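Local coordinates for CRISPR system CMR subunit Cmr7 1 (Sulfolobus solfataricus, PDB 2X5Q), which is a subunit of the CMR ribonucleoprotein complex, which carries crRNA in the CRISPR adaptive immune system against viruses and other mobile genetic elements, at residues Val12-Thr17 / Lys82-Ser87; Asn55-Thr60 / Leu106-Lys111. All coordinates share one frame; numbering follows the deposited sequence.

Interaction 1 (Val12-Thr17 / Lys82-Ser87); sequences VFLPIT and KGILIS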
loop_
_atom_site.group_PDB
_atom_site.type_symbol
_atom_site.label_atom_id
_atom_site.label_comp_id
_atom_site.label_asym_id
_atom_site.label_seq_id
_atom_site.Cartn_x
_atom_site.Cartn_y
_atom_site.Cartn_z
ATOM N N VAL A 12 -1.642 16.890 -6.332
ATOM C CA VAL A 12 -0.781 15.886 -6.940
ATOM C C VAL A 12 0.365 15.617 -5.964
ATOM O O VAL A 12 0.873 16.536 -5.345
ATOM C CB VAL A 12 -0.239 16.328 -8.332
ATOM C CG1 VAL A 12 0.590 17.600 -8.231
ATOM C CG2 VAL A 12 0.585 15.216 -8.980
ATOM N N PHE A 13 0.720 14.352 -5.797
ATOM C CA PHE A 13 1.911 13.956 -5.019
ATOM C C PHE A 13 3.147 14.156 -5.843
ATOM O O PHE A 13 3.324 13.519 -6.900
ATOM C CB PHE A 13 1.794 12.486 -4.599
ATOM C CG PHE A 13 2.951 11.964 -3.772
ATOM C CD1 PHE A 13 3.121 12.365 -2.447
ATOM C CD2 PHE A 13 3.842 11.036 -4.301
ATOM C CE1 PHE A 13 4.168 11.846 -1.673
ATOM C CE2 PHE A 13 4.908 10.506 -3.521
ATOM C CZ PHE A 13 5.058 10.906 -2.227
ATOM N N LEU A 14 4.020 15.030 -5.355
ATOM C CA LEU A 14 5.298 15.284 -6.003
ATOM C C LEU A 14 6.345 14.542 -5.186
ATOM O O LEU A 14 6.683 14.980 -4.085
ATOM C CB LEU A 14 5.557 16.798 -6.042
ATOM C CG LEU A 14 6.757 17.412 -6.761
ATOM C CD1 LEU A 14 6.565 18.926 -6.863
ATOM C CD2 LEU A 14 8.064 17.122 -6.088
ATOM N N PRO A 15 6.837 13.395 -5.698
ATOM C CA PRO A 15 7.957 12.730 -5.027
ATOM C C PRO A 15 9.202 13.598 -5.011
ATOM O O PRO A 15 9.570 14.171 -6.046
ATOM C CB PRO A 15 8.215 11.469 -5.883
ATOM C CG PRO A 15 7.015 11.297 -6.724
ATOM C CD PRO A 15 6.410 12.669 -6.904
ATOM N N ILE A 16 9.850 13.701 -3.854
ATOM C CA ILE A 16 11.117 14.425 -3.764
ATOM C C ILE A 16 12.271 13.412 -3.798
ATOM O O ILE A 16 12.526 12.707 -2.807
ATOM C CB ILE A 16 11.159 15.288 -2.492
ATOM C CG1 ILE A 16 9.956 16.242 -2.459
ATOM C CG2 ILE A 16 12.477 16.078 -2.387
ATOM C CD1 ILE A 16 9.937 17.265 -3.569
ATOM N N THR A 17 12.938 13.317 -4.952
ATOM C CA THR A 17 14.076 12.417 -5.136
ATOM C C THR A 17 15.276 13.192 -5.640
ATOM O O THR A 17 15.146 14.356 -5.979
ATOM C CB THR A 17 13.799 11.339 -6.201
ATOM O OG1 THR A 17 13.840 11.940 -7.494
ATOM C CG2 THR A 17 12.454 10.668 -5.997
ATOM N N LYS A 82 8.584 9.759 0.195
ATOM C CA LYS A 82 7.964 10.980 0.698
ATOM C C LYS A 82 7.859 12.022 -0.411
ATOM O O LYS A 82 8.606 11.991 -1.395
ATOM C CB LYS A 82 8.768 11.539 1.867
ATOM C CG LYS A 82 8.948 10.530 3.032
ATOM C CD LYS A 82 9.714 11.135 4.180
ATOM C CE LYS A 82 10.634 10.129 4.843
ATOM N NZ LYS A 82 11.347 10.748 6.004
ATOM N N GLY A 83 6.891 12.917 -0.262
ATOM C CA GLY A 83 6.688 13.990 -1.205
ATOM C C GLY A 83 5.781 15.065 -0.647
ATOM O O GLY A 83 5.311 15.002 0.515
ATOM N N ILE A 84 5.554 16.080 -1.460
ATOM C CA ILE A 84 4.671 17.157 -1.060
ATOM C C ILE A 84 3.408 17.015 -1.870
ATOM O O ILE A 84 3.401 16.365 -2.930
ATOM C CB ILE A 84 5.309 18.551 -1.232
ATOM C CG1 ILE A 84 5.806 18.781 -2.665
ATOM C CG2 ILE A 84 6.443 18.741 -0.211
ATOM C CD1 ILE A 84 6.246 20.202 -2.907
ATOM N N LEU A 85 2.340 17.605 -1.348
ATOM C CA LEU A 85 1.081 17.650 -2.030
ATOM C C LEU A 85 0.836 19.093 -2.416
ATOM O O LEU A 85 0.834 19.994 -1.558
ATOM C CB LEU A 85 -0.042 17.148 -1.134
ATOM C CG LEU A 85 -0.090 15.648 -0.869
ATOM C CD1 LEU A 85 -1.020 15.370 0.309
ATOM C CD2 LEU A 85 -0.521 14.858 -2.132
ATOM N N ILE A 86 0.644 19.315 -3.710
ATOM C CA ILE A 86 0.468 20.651 -4.248
ATOM C C ILE A 86 -0.698 20.651 -5.213
ATOM O O ILE A 86 -1.019 19.615 -5.774
ATOM C CB ILE A 86 1.742 21.143 -4.955
ATOM C CG1 ILE A 86 2.096 20.255 -6.168
ATOM C CG2 ILE A 86 2.921 21.198 -3.936
ATOM C CD1 ILE A 86 3.355 20.692 -6.894
ATOM N N SER A 87 -1.334 21.809 -5.390
ATOM C CA SER A 87 -2.388 21.948 -6.392
ATOM C C SER A 87 -1.801 21.849 -7.795
ATOM O O SER A 87 -0.922 22.631 -8.188
ATOM C CB SER A 87 -3.157 23.258 -6.236
ATOM O OG SER A 87 -4.001 23.442 -7.347
HETATM O O HOH W 1 11.344 11.201 -0.782
#
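Phe13 reaches across to the neighbouring strand so that the CE1 and CZ corner of its ring comes up to the backbone of Gly83, with CE1 of Phe13 only 3.2 Å from the N of Gly83. The ring can get this far because CG stands opposite the backbone N (chi1 -179°). Gly83 has no side chain, and the ring corner and the carbonyl O of Leu14, 3.0 Å from CA of Gly83, close directly on its backbone. At the ring's edge, near its plane, sits CD2 of Leu85, which also rests on CA of Phe13. Val12, Leu14, Ile84 and Ile86 project to the other face of the sheet. There Val12 and Ile86 run side by side, CG1 to CG1 at 3.7 Å, and Leu14 and Ile84 do likewise, while CD1 of Leu14 meets CD1 of Ile86 on the diagonal. The two strands are antiparallel neighbours in the central mixed sheet, and helix 148-162 packs on this aliphatic face through Leu159 and Ile162. Main-chain bonds fix the register: Val12 and Ile86 exchange a pair, and so do Leu14 and Ile84, the bond from Leu14 N to Ile84 O being short (2.8 Å) and almost straight (177°). Past Pro15 the ladder gains one more bond, from Ile16 N to Lys82 O at 3.2 Å. A water lies within hydrogen-bonding distance of the carbonyl oxygens of Ile16 and Lys82, where 12-17 leaves the sheet.

Interaction 2 (Asn55-Thr60 / Leu106-Lys111); sequences NILVLT and LYIIRK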
loop_
_atom_site.group_PDB
_atom_site.type_symbol
_atom_site.label_atom_id
_atom_site.label_comp_id
_atom_site.label_asym_id
_atom_site.label_seq_id
_atom_site.Cartn_x
_atom_site.Cartn_y
_atom_site.Cartn_z
ATOM N N ASN A 55 3.479 19.469 6.246
ATOM C CA ASN A 55 2.511 18.575 5.605
ATOM C C ASN A 55 3.114 17.746 4.487
ATOM O O ASN A 55 2.722 17.868 3.312
ATOM C CB ASN A 55 1.276 19.326 5.090
ATOM C CG ASN A 55 0.543 20.047 6.175
ATOM O OD1 ASN A 55 0.398 19.519 7.282
ATOM N ND2 ASN A 55 0.070 21.269 5.880
ATOM N N ILE A 56 4.052 16.897 4.871
ATOM C CA ILE A 56 4.740 16.013 3.955
ATOM C C ILE A 56 4.056 14.643 3.981
ATOM O O ILE A 56 3.835 14.079 5.044
ATOM C CB ILE A 56 6.229 15.846 4.339
ATOM C CG1 ILE A 56 6.998 17.164 4.171
ATOM C CG2 ILE A 56 6.907 14.767 3.464
ATOM C CD1 ILE A 56 7.256 17.893 5.439
ATOM N N LEU A 57 3.720 14.115 2.807
ATOM C CA LEU A 57 3.099 12.790 2.732
ATOM C C LEU A 57 4.149 11.685 2.643
ATOM O O LEU A 57 5.043 11.731 1.797
ATOM C CB LEU A 57 2.130 12.719 1.554
ATOM C CG LEU A 57 1.315 11.431 1.444
ATOM C CD1 LEU A 57 0.333 11.314 2.602
ATOM C CD2 LEU A 57 0.610 11.406 0.088
ATOM N N VAL A 58 4.016 10.686 3.510
ATOM C CA VAL A 58 4.893 9.522 3.516
ATOM C C VAL A 58 4.082 8.373 2.945
ATOM O O VAL A 58 3.122 7.918 3.552
ATOM C CB VAL A 58 5.370 9.161 4.943
ATOM C CG1 VAL A 58 6.373 7.956 4.911
ATOM C CG2 VAL A 58 5.976 10.390 5.608
ATOM N N LEU A 59 4.449 7.929 1.754
ATOM C CA LEU A 59 3.726 6.847 1.102
ATOM C C LEU A 59 4.412 5.529 1.410
ATOM O O LEU A 59 5.392 5.185 0.766
ATOM C CB LEU A 59 3.688 7.108 -0.397
ATOM C CG LEU A 59 2.474 6.602 -1.151
ATOM C CD1 LEU A 59 1.240 7.322 -0.626
ATOM C CD2 LEU A 59 2.681 6.838 -2.658
ATOM N N THR A 60 3.905 4.795 2.402
ATOM C CA THR A 60 4.508 3.512 2.795
ATOM C C THR A 60 4.011 2.381 1.872
ATOM O O THR A 60 2.977 2.508 1.246
ATOM C CB THR A 60 4.258 3.177 4.307
ATOM O OG1 THR A 60 2.859 3.017 4.555
ATOM C CG2 THR A 60 4.775 4.308 5.217
ATOM N N LEU A 106 -4.464 10.063 6.251
ATOM C CA LEU A 106 -3.203 10.066 5.526
ATOM C C LEU A 106 -2.002 10.135 6.444
ATOM O O LEU A 106 -2.081 10.685 7.553
ATOM C CB LEU A 106 -3.149 11.235 4.552
ATOM C CG LEU A 106 -4.032 11.086 3.319
ATOM C CD1 LEU A 106 -4.035 12.387 2.520
ATOM C CD2 LEU A 106 -3.562 9.870 2.485
ATOM N N TYR A 107 -0.889 9.591 5.955
ATOM C CA TYR A 107 0.370 9.588 6.698
ATOM C C TYR A 107 1.153 10.874 6.403
ATOM O O TYR A 107 2.098 10.894 5.595
ATOM C CB TYR A 107 1.177 8.340 6.360
ATOM C CG TYR A 107 2.404 8.093 7.219
ATOM C CD1 TYR A 107 2.719 8.904 8.306
ATOM C CD2 TYR A 107 3.221 6.993 6.973
ATOM C CE1 TYR A 107 3.819 8.653 9.086
ATOM C CE2 TYR A 107 4.336 6.743 7.748
ATOM C CZ TYR A 107 4.640 7.581 8.789
ATOM O OH TYR A 107 5.729 7.347 9.579
ATOM N N ILE A 108 0.751 11.944 7.088
ATOM C CA ILE A 108 1.305 13.271 6.863
ATOM C C ILE A 108 2.205 13.614 8.050
ATOM O O ILE A 108 1.781 13.494 9.195
ATOM C CB ILE A 108 0.160 14.323 6.710
ATOM C CG1 ILE A 108 -0.697 14.039 5.462
ATOM C CG2 ILE A 108 0.717 15.744 6.669
ATOM C CD1 ILE A 108 -2.013 14.904 5.381
ATOM N N ILE A 109 3.444 14.026 7.792
ATOM C CA ILE A 109 4.332 14.478 8.868
ATOM C C ILE A 109 4.593 15.987 8.812
ATOM O O ILE A 109 4.309 16.635 7.803
ATOM C CB ILE A 109 5.673 13.698 8.890
ATOM C CG1 ILE A 109 6.380 13.781 7.543
ATOM C CG2 ILE A 109 5.416 12.239 9.253
ATOM C CD1 ILE A 109 7.834 13.410 7.608
ATOM N N ARG A 110 5.114 16.528 9.919
ATOM C CA ARG A 110 5.298 17.965 10.096
ATOM C C ARG A 110 3.946 18.643 9.863
ATOM O O ARG A 110 3.839 19.570 9.067
ATOM C CB ARG A 110 6.340 18.528 9.127
ATOM C CG ARG A 110 7.679 17.801 9.107
ATOM C CD ARG A 110 8.467 18.092 10.333
ATOM N NE ARG A 110 9.793 17.461 10.309
ATOM C CZ ARG A 110 10.964 18.087 10.150
ATOM N NH1 ARG A 110 11.040 19.404 9.960
ATOM N NH2 ARG A 110 12.087 17.369 10.171
ATOM N N LYS A 111 2.911 18.144 10.534
ATOM C CA LYS A 111 1.530 18.581 10.250
ATOM C C LYS A 111 1.298 20.042 10.628
ATOM O O LYS A 111 1.714 20.481 11.691
ATOM C CB LYS A 111 0.497 17.698 10.967
ATOM C CG LYS A 111 0.076 16.471 10.207
ATOM C CD LYS A 111 -1.138 15.781 10.885
ATOM C CE LYS A 111 -2.497 16.333 10.391
ATOM N NZ LYS A 111 -3.686 15.425 10.676
#
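Tyr107 lays one face of its ring over Val58, whose CB stands 3.8 Å from the ring centroid and 18° off the normal, a CH-pi contact displaced toward the rim. Thr60 meets the same ring differently: its CG2 comes in at the edge, in the ring plane, 3.5 Å from CE2 of Tyr107. Beside this contact, Val58 N gives Tyr107 O a nearly straight bond (2.8 Å, 172°), tying the two backbones beside the CH-pi contact. Val58 CG2 also touches Ile109 CG1, and Ile56 presses its CB on that same CG1. This branch of Ile109 lies between its own N and carbonyl carbon (chi1 56°), which brings it over the partner strand. Farther along, CD1 of Ile56 packs on the aliphatic CG of Arg110, the two side chains running alongside each other; the guanidinium goes on to weak, long ion pairs with Asp181 and Glu184. On the other face, Leu57 CD1 bridges Leu106 CB and Ile108 CG1. Asn55 N bonds to Arg110 O at 2.8 Å, approaching from above the carbonyl plane, while its side-chain OD1 accepts from Lys112 N and its ND2 donates to Val45 O. Ile56 and Ile109 exchange two backbone bonds, and Asn55 and Ile56 together face Ile109, the arrangement of a G1 beta bulge in an antiparallel pair, with Tyr107 at the centre of an inverse gamma turn.

Overall arrangement
The two interactions belong to one mixed sheet and meet where strands 80-86 and 52-60 are neighbours: Gly83 O accepts a probable hydrogen bond from Leu57 N, and the Phe13 ring packs on Leu57 O. Interaction 1 lies near the centre of the chain, almost wholly buried, with a regular antiparallel ladder, aliphatic packing beneath a helix on one face and the Phe13 ring on the other. Interaction 2 lies farther out and is only partly buried. Its short strand is irregular, its aromatic is a tyrosine, and amide and charged groups are added. There Thr60 and Tyr107 also pack on Pro77 of the second subunit, and Leu59 on its Phe75, whereas no other chain of the assembly touches interaction 1.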